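Local coordinates for protein trichothecene 15-O-acetyltransferase TRI3 (Fusarium sporotrichioides, PDB 3FOT) that transfers an acetyl group to the 15-hydroxyl of trichothecene intermediates such as 15-deacetylcalonectrin during the biosynthesis of T-2 toxin, at residues M268-G273 and S472-A477; R86-E91 and L201-G206; E109-E112 and S116-D119. All blocks are in the same frame, centred on the assembly; numbering follows the deposited sequence.

Interaction 1 (M268-G273 and S472-A477); sequences MKFQPG and SLPYLA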
loop_
_atom_site.group_PDB
_atom_site.type_symbol
_atom_site.label_atom_id
_atom_site.label_comp_id
_atom_site.label_asym_id
_atom_site.label_seq_id
_atom_site.Cartn_x
_atom_site.Cartn_y
_atom_site.Cartn_z
ATOM N N MET A 268 -4.338 -19.928 11.794
ATOM C CA MET A 268 -5.668 -19.473 12.162
ATOM C C MET A 268 -6.755 -20.085 11.284
ATOM O O MET A 268 -6.688 -20.034 10.062
ATOM C CB MET A 268 -5.752 -17.965 12.075
ATOM C CG MET A 268 -7.105 -17.432 12.436
ATOM S SD MET A 268 -7.063 -15.645 12.528
ATOM C CE MET A 268 -6.086 -15.413 14.047
ATOM N N LYS A 269 -7.770 -20.650 11.920
ATOM C CA LYS A 269 -8.887 -21.206 11.159
ATOM C C LYS A 269 -9.688 -20.106 10.467
ATOM O O LYS A 269 -9.871 -19.020 11.019
ATOM C CB LYS A 269 -9.793 -22.022 12.078
ATOM C CG LYS A 269 -9.171 -23.325 12.507
ATOM C CD LYS A 269 -10.082 -24.116 13.435
ATOM C CE LYS A 269 -9.328 -25.283 14.075
ATOM N NZ LYS A 269 -8.577 -26.078 13.055
ATOM N N PHE A 270 -10.170 -20.404 9.261
ATOM C CA PHE A 270 -11.064 -19.513 8.532
ATOM C C PHE A 270 -12.163 -20.318 7.863
ATOM O O PHE A 270 -12.050 -21.537 7.704
ATOM C CB PHE A 270 -10.317 -18.638 7.514
ATOM C CG PHE A 270 -9.760 -19.394 6.343
ATOM C CD1 PHE A 270 -10.551 -19.640 5.215
ATOM C CD2 PHE A 270 -8.431 -19.815 6.345
ATOM C CE1 PHE A 270 -10.033 -20.344 4.123
ATOM C CE2 PHE A 270 -7.899 -20.517 5.269
ATOM C CZ PHE A 270 -8.698 -20.786 4.153
ATOM N N GLN A 271 -13.231 -19.636 7.484
ATOM C CA GLN A 271 -14.337 -20.307 6.815
ATOM C C GLN A 271 -14.148 -20.093 5.329
ATOM O O GLN A 271 -13.883 -18.982 4.910
ATOM C CB GLN A 271 -15.682 -19.766 7.313
ATOM C CG GLN A 271 -15.746 -19.832 8.840
ATOM C CD GLN A 271 -17.089 -19.521 9.411
ATOM O OE1 GLN A 271 -17.321 -18.424 9.930
ATOM N NE2 GLN A 271 -17.993 -20.488 9.342
ATOM N N PRO A 272 -14.254 -21.168 4.522
ATOM C CA PRO A 272 -13.973 -21.035 3.101
ATOM C C PRO A 272 -14.998 -20.179 2.357
ATOM O O PRO A 272 -16.140 -20.055 2.791
ATOM C CB PRO A 272 -14.067 -22.474 2.586
ATOM C CG PRO A 272 -14.943 -23.157 3.542
ATOM C CD PRO A 272 -14.648 -22.547 4.876
ATOM N N GLY A 273 -14.573 -19.628 1.228
ATOM C CA GLY A 273 -15.445 -18.852 0.364
ATOM C C GLY A 273 -14.827 -17.532 -0.049
ATOM O O GLY A 273 -13.663 -17.256 0.256
ATOM N N SER A 472 -8.842 -10.383 -0.946
ATOM C CA SER A 472 -9.647 -11.464 -1.498
ATOM C C SER A 472 -9.154 -12.851 -1.049
ATOM O O SER A 472 -9.746 -13.863 -1.428
ATOM C CB SER A 472 -9.582 -11.401 -3.025
ATOM O OG SER A 472 -8.240 -11.679 -3.465
ATOM N N LEU A 473 -8.052 -12.889 -0.308
ATOM C CA LEU A 473 -7.500 -14.156 0.195
ATOM C C LEU A 473 -7.893 -14.315 1.664
ATOM O O LEU A 473 -8.277 -13.327 2.313
ATOM C CB LEU A 473 -5.977 -14.223 -0.024
ATOM C CG LEU A 473 -5.548 -14.567 -1.469
ATOM C CD1 LEU A 473 -4.055 -14.373 -1.688
ATOM C CD2 LEU A 473 -5.977 -15.998 -1.899
ATOM N N PRO A 474 -7.859 -15.553 2.184
ATOM C CA PRO A 474 -8.431 -15.813 3.493
ATOM C C PRO A 474 -7.495 -15.614 4.690
ATOM O O PRO A 474 -7.715 -16.221 5.721
ATOM C CB PRO A 474 -8.853 -17.280 3.385
ATOM C CG PRO A 474 -7.789 -17.873 2.522
ATOM C CD PRO A 474 -7.425 -16.799 1.519
ATOM N N TYR A 475 -6.461 -14.780 4.565
ATOM C CA TYR A 475 -5.636 -14.468 5.748
ATOM C C TYR A 475 -5.942 -13.053 6.220
ATOM O O TYR A 475 -6.438 -12.230 5.453
ATOM C CB TYR A 475 -4.126 -14.631 5.495
ATOM C CG TYR A 475 -3.586 -13.824 4.349
ATOM C CD1 TYR A 475 -3.067 -12.538 4.546
ATOM C CD2 TYR A 475 -3.569 -14.349 3.057
ATOM C CE1 TYR A 475 -2.545 -11.811 3.490
ATOM C CE2 TYR A 475 -3.079 -13.623 2.000
ATOM C CZ TYR A 475 -2.575 -12.355 2.211
ATOM O OH TYR A 475 -2.068 -11.649 1.144
ATOM N N LEU A 476 -5.656 -12.791 7.486
ATOM C CA LEU A 476 -5.832 -11.460 8.035
ATOM C C LEU A 476 -4.607 -10.688 7.617
ATOM O O LEU A 476 -3.483 -11.122 7.873
ATOM C CB LEU A 476 -5.931 -11.512 9.564
ATOM C CG LEU A 476 -7.149 -12.245 10.131
ATOM C CD1 LEU A 476 -7.107 -12.185 11.630
ATOM C CD2 LEU A 476 -8.480 -11.669 9.616
ATOM N N ALA A 477 -4.816 -9.566 6.931
ATOM C CA ALA A 477 -3.689 -8.754 6.496
ATOM C C ALA A 477 -3.651 -7.539 7.397
ATOM O O ALA A 477 -4.564 -6.707 7.345
ATOM C CB ALA A 477 -3.884 -8.324 5.037
#
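A proline-on-phenylalanine CH-pi contact joins two loops that lead into strands of the mixed four-stranded sheet, one toward strand 277-283 and the other toward strand 477-483. Pro474 lies over one face of the Phe270 ring, with CB 3.4 Å from the ring centroid and only 13° off the ring normal, so the C-H bonds of CB meet the pi cloud almost at its middle. CG of the same proline reaches farther across that face, its nearest ring atom being Phe270 CZ at 3.5 Å. The phenyl ring is brought there by a chi1 of 69°, which lodges CG between the backbone N and the carbonyl carbon of Phe270. TRI3 belongs to the CoA-dependent acyltransferases of the BAHD superfamily, and in this part of the fold apolar contacts join the two loops ahead of their sheet strands. Two residues away on each loop, Met268 and Leu476 cross at about a right angle. The sulfur does most of the touching, Met268 SD standing 3.6 Å from Leu476 CD1, while the terminal CE grazes the same methyl at 4.2 Å. Tyr506 of helix 500-516 packs against both Met268 and Leu476, and Tyr498 touches Phe270 while its hydroxyl hydrogen-bonds the carbonyl oxygen of Pro474.

Interaction 2 (R86-E91 and L201-G206); sequences RFEHPE and LFRLVG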
loop_
_atom_site.group_PDB
_atom_site.type_symbol
_atom_site.label_atom_id
_atom_site.label_comp_id
_atom_site.label_asym_id
_atom_site.label_seq_id
_atom_site.Cartn_x
_atom_site.Cartn_y
_atom_site.Cartn_z
ATOM N N ARG A 86 0.444 14.315 -13.603
ATOM C CA ARG A 86 0.594 13.376 -14.716
ATOM C C ARG A 86 1.897 13.673 -15.440
ATOM O O ARG A 86 2.620 12.756 -15.826
ATOM C CB ARG A 86 -0.580 13.466 -15.704
ATOM C CG ARG A 86 -0.371 12.494 -16.904
ATOM C CD ARG A 86 -1.578 12.380 -17.772
ATOM N NE ARG A 86 -1.350 11.500 -18.918
ATOM C CZ ARG A 86 -2.309 10.966 -19.667
ATOM N NH1 ARG A 86 -3.597 11.179 -19.393
ATOM N NH2 ARG A 86 -1.973 10.183 -20.703
ATOM N N PHE A 87 2.194 14.962 -15.609
ATOM C CA PHE A 87 3.467 15.373 -16.188
ATOM C C PHE A 87 4.672 14.930 -15.367
ATOM O O PHE A 87 5.620 14.379 -15.910
ATOM C CB PHE A 87 3.523 16.880 -16.452
ATOM C CG PHE A 87 4.642 17.260 -17.359
ATOM C CD1 PHE A 87 4.463 17.204 -18.741
ATOM C CD2 PHE A 87 5.896 17.596 -16.841
ATOM C CE1 PHE A 87 5.524 17.521 -19.608
ATOM C CE2 PHE A 87 6.966 17.907 -17.710
ATOM C CZ PHE A 87 6.753 17.871 -19.086
ATOM N N GLU A 88 4.614 15.127 -14.048
ATOM C CA GLU A 88 5.690 14.705 -13.162
ATOM C C GLU A 88 5.825 13.182 -13.070
ATOM O O GLU A 88 6.952 12.648 -13.059
ATOM C CB GLU A 88 5.439 15.239 -11.757
ATOM C CG GLU A 88 5.506 16.764 -11.625
ATOM C CD GLU A 88 5.592 17.203 -10.164
ATOM O OE1 GLU A 88 5.608 16.335 -9.259
ATOM O OE2 GLU A 88 5.697 18.422 -9.914
ATOM N N HIS A 89 4.683 12.504 -12.961
ATOM C CA HIS A 89 4.624 11.068 -12.648
ATOM C C HIS A 89 3.499 10.391 -13.432
ATOM O O HIS A 89 2.396 10.189 -12.932
ATOM C CB HIS A 89 4.516 10.853 -11.135
ATOM C CG HIS A 89 5.656 11.474 -10.394
ATOM N ND1 HIS A 89 6.959 11.073 -10.593
ATOM C CD2 HIS A 89 5.706 12.507 -9.525
ATOM C CE1 HIS A 89 7.763 11.812 -9.851
ATOM N NE2 HIS A 89 7.027 12.689 -9.193
ATOM N N PRO A 90 3.781 10.066 -14.697
ATOM C CA PRO A 90 2.725 9.531 -15.576
ATOM C C PRO A 90 2.179 8.142 -15.245
ATOM O O PRO A 90 1.273 7.674 -15.949
ATOM C CB PRO A 90 3.352 9.545 -16.983
ATOM C CG PRO A 90 4.762 10.088 -16.815
ATOM C CD PRO A 90 5.081 10.259 -15.367
ATOM N N GLU A 91 2.669 7.505 -14.181
ATOM C CA GLU A 91 2.077 6.277 -13.707
ATOM C C GLU A 91 0.575 6.438 -13.468
ATOM O O GLU A 91 -0.167 5.485 -13.608
ATOM C CB GLU A 91 2.728 5.856 -12.392
ATOM C CG GLU A 91 4.096 5.201 -12.585
ATOM C CD GLU A 91 5.236 6.162 -12.805
ATOM O OE1 GLU A 91 5.081 7.406 -12.666
ATOM O OE2 GLU A 91 6.321 5.643 -13.093
ATOM N N LEU A 201 -0.038 15.563 -5.217
ATOM C CA LEU A 201 -1.308 16.255 -5.465
ATOM C C LEU A 201 -1.576 17.333 -4.421
ATOM O O LEU A 201 -2.030 18.426 -4.763
ATOM C CB LEU A 201 -2.481 15.256 -5.490
ATOM C CG LEU A 201 -2.506 14.312 -6.703
ATOM C CD1 LEU A 201 -3.625 13.279 -6.507
ATOM C CD2 LEU A 201 -2.717 15.121 -8.019
ATOM N N PHE A 202 -1.306 17.035 -3.153
ATOM C CA PHE A 202 -1.530 18.031 -2.081
ATOM C C PHE A 202 -0.593 19.231 -2.215
ATOM O O PHE A 202 -0.997 20.373 -1.924
ATOM C CB PHE A 202 -1.435 17.401 -0.675
ATOM C CG PHE A 202 -2.600 16.509 -0.315
ATOM C CD1 PHE A 202 -3.710 16.348 -1.172
ATOM C CD2 PHE A 202 -2.612 15.849 0.917
ATOM C CE1 PHE A 202 -4.804 15.528 -0.803
ATOM C CE2 PHE A 202 -3.700 15.021 1.278
ATOM C CZ PHE A 202 -4.792 14.879 0.425
ATOM N N ARG A 203 0.630 18.994 -2.678
ATOM C CA ARG A 203 1.535 20.098 -3.014
ATOM C C ARG A 203 1.008 20.897 -4.221
ATOM O O ARG A 203 0.817 22.108 -4.148
ATOM C CB ARG A 203 2.926 19.556 -3.317
ATOM C CG ARG A 203 3.804 20.540 -4.106
ATOM C CD ARG A 203 5.192 19.931 -4.269
ATOM N NE ARG A 203 5.247 18.575 -4.855
ATOM C CZ ARG A 203 5.370 18.300 -6.154
ATOM N NH1 ARG A 203 5.453 17.033 -6.553
ATOM N NH2 ARG A 203 5.436 19.283 -7.069
ATOM N N LEU A 204 0.749 20.196 -5.311
ATOM C CA LEU A 204 0.390 20.813 -6.604
ATOM C C LEU A 204 -0.915 21.578 -6.548
ATOM O O LEU A 204 -1.039 22.654 -7.150
ATOM C CB LEU A 204 0.374 19.763 -7.712
ATOM C CG LEU A 204 1.754 19.188 -8.063
ATOM C CD1 LEU A 204 1.610 17.887 -8.827
ATOM C CD2 LEU A 204 2.597 20.239 -8.860
ATOM N N VAL A 205 -1.888 21.080 -5.788
ATOM C CA VAL A 205 -3.193 21.762 -5.763
ATOM C C VAL A 205 -3.060 23.174 -5.137
ATOM O O VAL A 205 -3.868 24.072 -5.431
ATOM C CB VAL A 205 -4.271 20.879 -5.087
ATOM C CG1 VAL A 205 -4.064 20.906 -3.570
ATOM C CG2 VAL A 205 -5.686 21.338 -5.493
ATOM N N GLY A 206 -2.021 23.366 -4.313
ATOM C CA GLY A 206 -1.763 24.659 -3.648
ATOM C C GLY A 206 -1.530 25.808 -4.619
ATOM O O GLY A 206 -1.686 26.985 -4.254
#
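Arg203 and Glu88 form a bidentate salt bridge between two helices of this BAHD-type acyltransferase, the C-terminal end of helix 71-88 and the last turns of helix 191-205. Along the second helix, Leu201 comes first and turns its side chain to Ala85 of the partner helix, one turn before Glu88. Arg203, two residues on, carries the polar part of the contact. Its guanidinium meets the carboxylate end-on: NH1 donates to Glu88 OE1 at 2.8 Å and NH2 donates to Glu88 OE2 at 3.0 Å. Both bonds are nearly straight, with N-H...O angles of 175° and 174°, and each carboxylate oxygen accepts through its syn lone pair, the one that faces its partner oxygen. The carboxylate and guanidinium planes are only 10° apart, so the paired bonds hold the two flat groups edge to edge and restrain rotation of either. The two side chains arrive from opposite directions: that of Glu88 runs extended beyond CG, whereas that of Arg203 bends at its third torsion to bring its nitrogens round to the acid. NH1 has a second acidic partner in Asp200, on the same helix, so this nitrogen is shared between two carboxylates, which probably favours the charged form of both acids. Although the bridge lies at the protein surface, Leu204, which follows in the helix and also packs on Ala85, sets a methyl group beside the carboxylate: Leu204 CD2 approaches Glu88 OE2 to 3.7 Å.

Interaction 3 (E109-E112 and S116-D119); sequences ESPE and SARD
Pro111 rests on Ala117 where the loop leaving strand 105-109 folds back over the first turn of helix 114-124, a tight strand-to-helix connection. The alanine methyl is met by two atoms of the proline ring, Ala117 CB lying 3.6 Å from both Pro111 CB and Pro111 CG. The pyrrolidine ring thus sits against the helix through one of its sides, near the point where the two backbones come closest, 5.2 Å between Pro111 CA and Ala117 CA. Next to this apolar pair, the aliphatic part of Glu112 runs past the side chain of Ser116. Glu112 CG is 3.5 Å from Ser116 OG and 3.6 Å from Ser116 CB, a contact of methylene with hydroxymethyl. The CB of Glu112 leaves beside the helix rather than at it, and a chi1 of 51° puts CG next to the serine. A water also links loop and helix: it accepts from Glu112 N at 3.3 Å, a long bond, and lies 2.7 Å from Ser116 OG. Farther out, the same proline touches Arg86 of helix 71-88, and Ala117 packs on Leu83 of that helix and on Trp222 of a loop, so the apolar pair is backed by both. At the start of helix 114-124, Ser113 OG hydrogen-bonds the backbone N of Ser116.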
loop_
_atom_site.group_PDB
_atom_site.type_symbol
_atom_site.label_atom_id
_atom_site.label_comp_id
_atom_site.label_asym_id
_atom_site.label_seq_id
_atom_site.Cartn_x
_atom_site.Cartn_y
_atom_site.Cartn_z
ATOM N N GLU A 109 0.473 6.182 -22.817
ATOM C CA GLU A 109 0.386 6.996 -24.036
ATOM C C GLU A 109 0.182 8.469 -23.664
ATOM O O GLU A 109 -0.694 8.805 -22.863
ATOM C CB GLU A 109 -0.736 6.489 -24.946
ATOM C CG GLU A 109 -0.936 7.303 -26.234
ATOM C CD GLU A 109 -2.121 6.826 -27.064
ATOM O OE1 GLU A 109 -3.059 6.191 -26.523
ATOM O OE2 GLU A 109 -2.112 7.096 -28.280
ATOM N N SER A 110 1.014 9.339 -24.224
ATOM C CA SER A 110 0.805 10.791 -24.045
ATOM C C SER A 110 -0.560 11.214 -24.569
ATOM O O SER A 110 -1.040 10.649 -25.553
ATOM C CB SER A 110 1.856 11.575 -24.802
ATOM O OG SER A 110 3.055 11.582 -24.123
ATOM N N PRO A 111 -1.194 12.214 -23.925
ATOM C CA PRO A 111 -2.457 12.733 -24.462
ATOM C C PRO A 111 -2.275 13.229 -25.900
ATOM O O PRO A 111 -1.259 13.848 -26.222
ATOM C CB PRO A 111 -2.789 13.908 -23.526
ATOM C CG PRO A 111 -2.098 13.529 -22.218
ATOM C CD PRO A 111 -0.817 12.876 -22.654
ATOM N N GLU A 112 -3.247 12.908 -26.743
ATOM C CA GLU A 112 -3.239 13.309 -28.154
ATOM C C GLU A 112 -3.357 14.818 -28.333
ATOM O O GLU A 112 -3.008 15.357 -29.386
ATOM C CB GLU A 112 -4.363 12.600 -28.913
ATOM C CG GLU A 112 -5.739 12.710 -28.268
ATOM C CD GLU A 112 -6.875 12.678 -29.277
ATOM O OE1 GLU A 112 -7.194 11.584 -29.787
ATOM O OE2 GLU A 112 -7.463 13.754 -29.543
ATOM N N SER A 116 -7.763 16.504 -24.732
ATOM C CA SER A 116 -7.889 15.087 -24.376
ATOM C C SER A 116 -7.376 14.865 -22.946
ATOM O O SER A 116 -7.988 14.153 -22.151
ATOM C CB SER A 116 -7.019 14.267 -25.330
ATOM O OG SER A 116 -7.201 12.886 -25.109
ATOM N N ALA A 117 -6.246 15.493 -22.650
ATOM C CA ALA A 117 -5.647 15.453 -21.312
ATOM C C ALA A 117 -6.604 16.023 -20.269
ATOM O O ALA A 117 -6.789 15.461 -19.192
ATOM C CB ALA A 117 -4.346 16.241 -21.290
ATOM N N ARG A 118 -7.210 17.164 -20.593
ATOM C CA ARG A 118 -8.154 17.775 -19.682
ATOM C C ARG A 118 -9.384 16.893 -19.488
ATOM O O ARG A 118 -9.881 16.763 -18.370
ATOM C CB ARG A 118 -8.513 19.184 -20.183
ATOM C CG ARG A 118 -7.371 20.168 -20.029
ATOM C CD ARG A 118 -7.792 21.621 -20.339
ATOM N NE ARG A 118 -8.034 21.842 -21.762
ATOM C CZ ARG A 118 -7.152 22.358 -22.618
ATOM N NH1 ARG A 118 -7.492 22.521 -23.893
ATOM N NH2 ARG A 118 -5.941 22.727 -22.209
ATOM N N ASP A 119 -9.867 16.265 -20.568
ATOM C CA ASP A 119 -10.975 15.312 -20.478
ATOM C C ASP A 119 -10.615 14.165 -19.547
ATOM O O ASP A 119 -11.429 13.746 -18.732
ATOM C CB ASP A 119 -11.318 14.715 -21.847
ATOM C CG ASP A 119 -11.934 15.723 -22.795
ATOM O OD1 ASP A 119 -12.327 16.810 -22.342
ATOM O OD2 ASP A 119 -12.021 15.386 -23.993
HETATM O O HOH W 1 -5.500 10.831 -25.631
#

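How the interactions relate
From the N terminus, the chain first passes residues 86-91 at the end of helix 71-88, then closes the short loop of interaction 3 between strand 105-109 and helix 114-124, and only later, at helix 191-205, completes interaction 2. Interaction 3 is therefore nested within the loop of interaction 2. The two also touch, because Arg86 NH2 lies 2.9 Å from Glu109 O, so helix 71-88 is common ground for both. Interaction 1 opens afterwards, in series, and joins the loops before strands 277-283 and 477-483. It lies on the opposite side of the chain's centre from interaction 2, with centres about 37 Å apart.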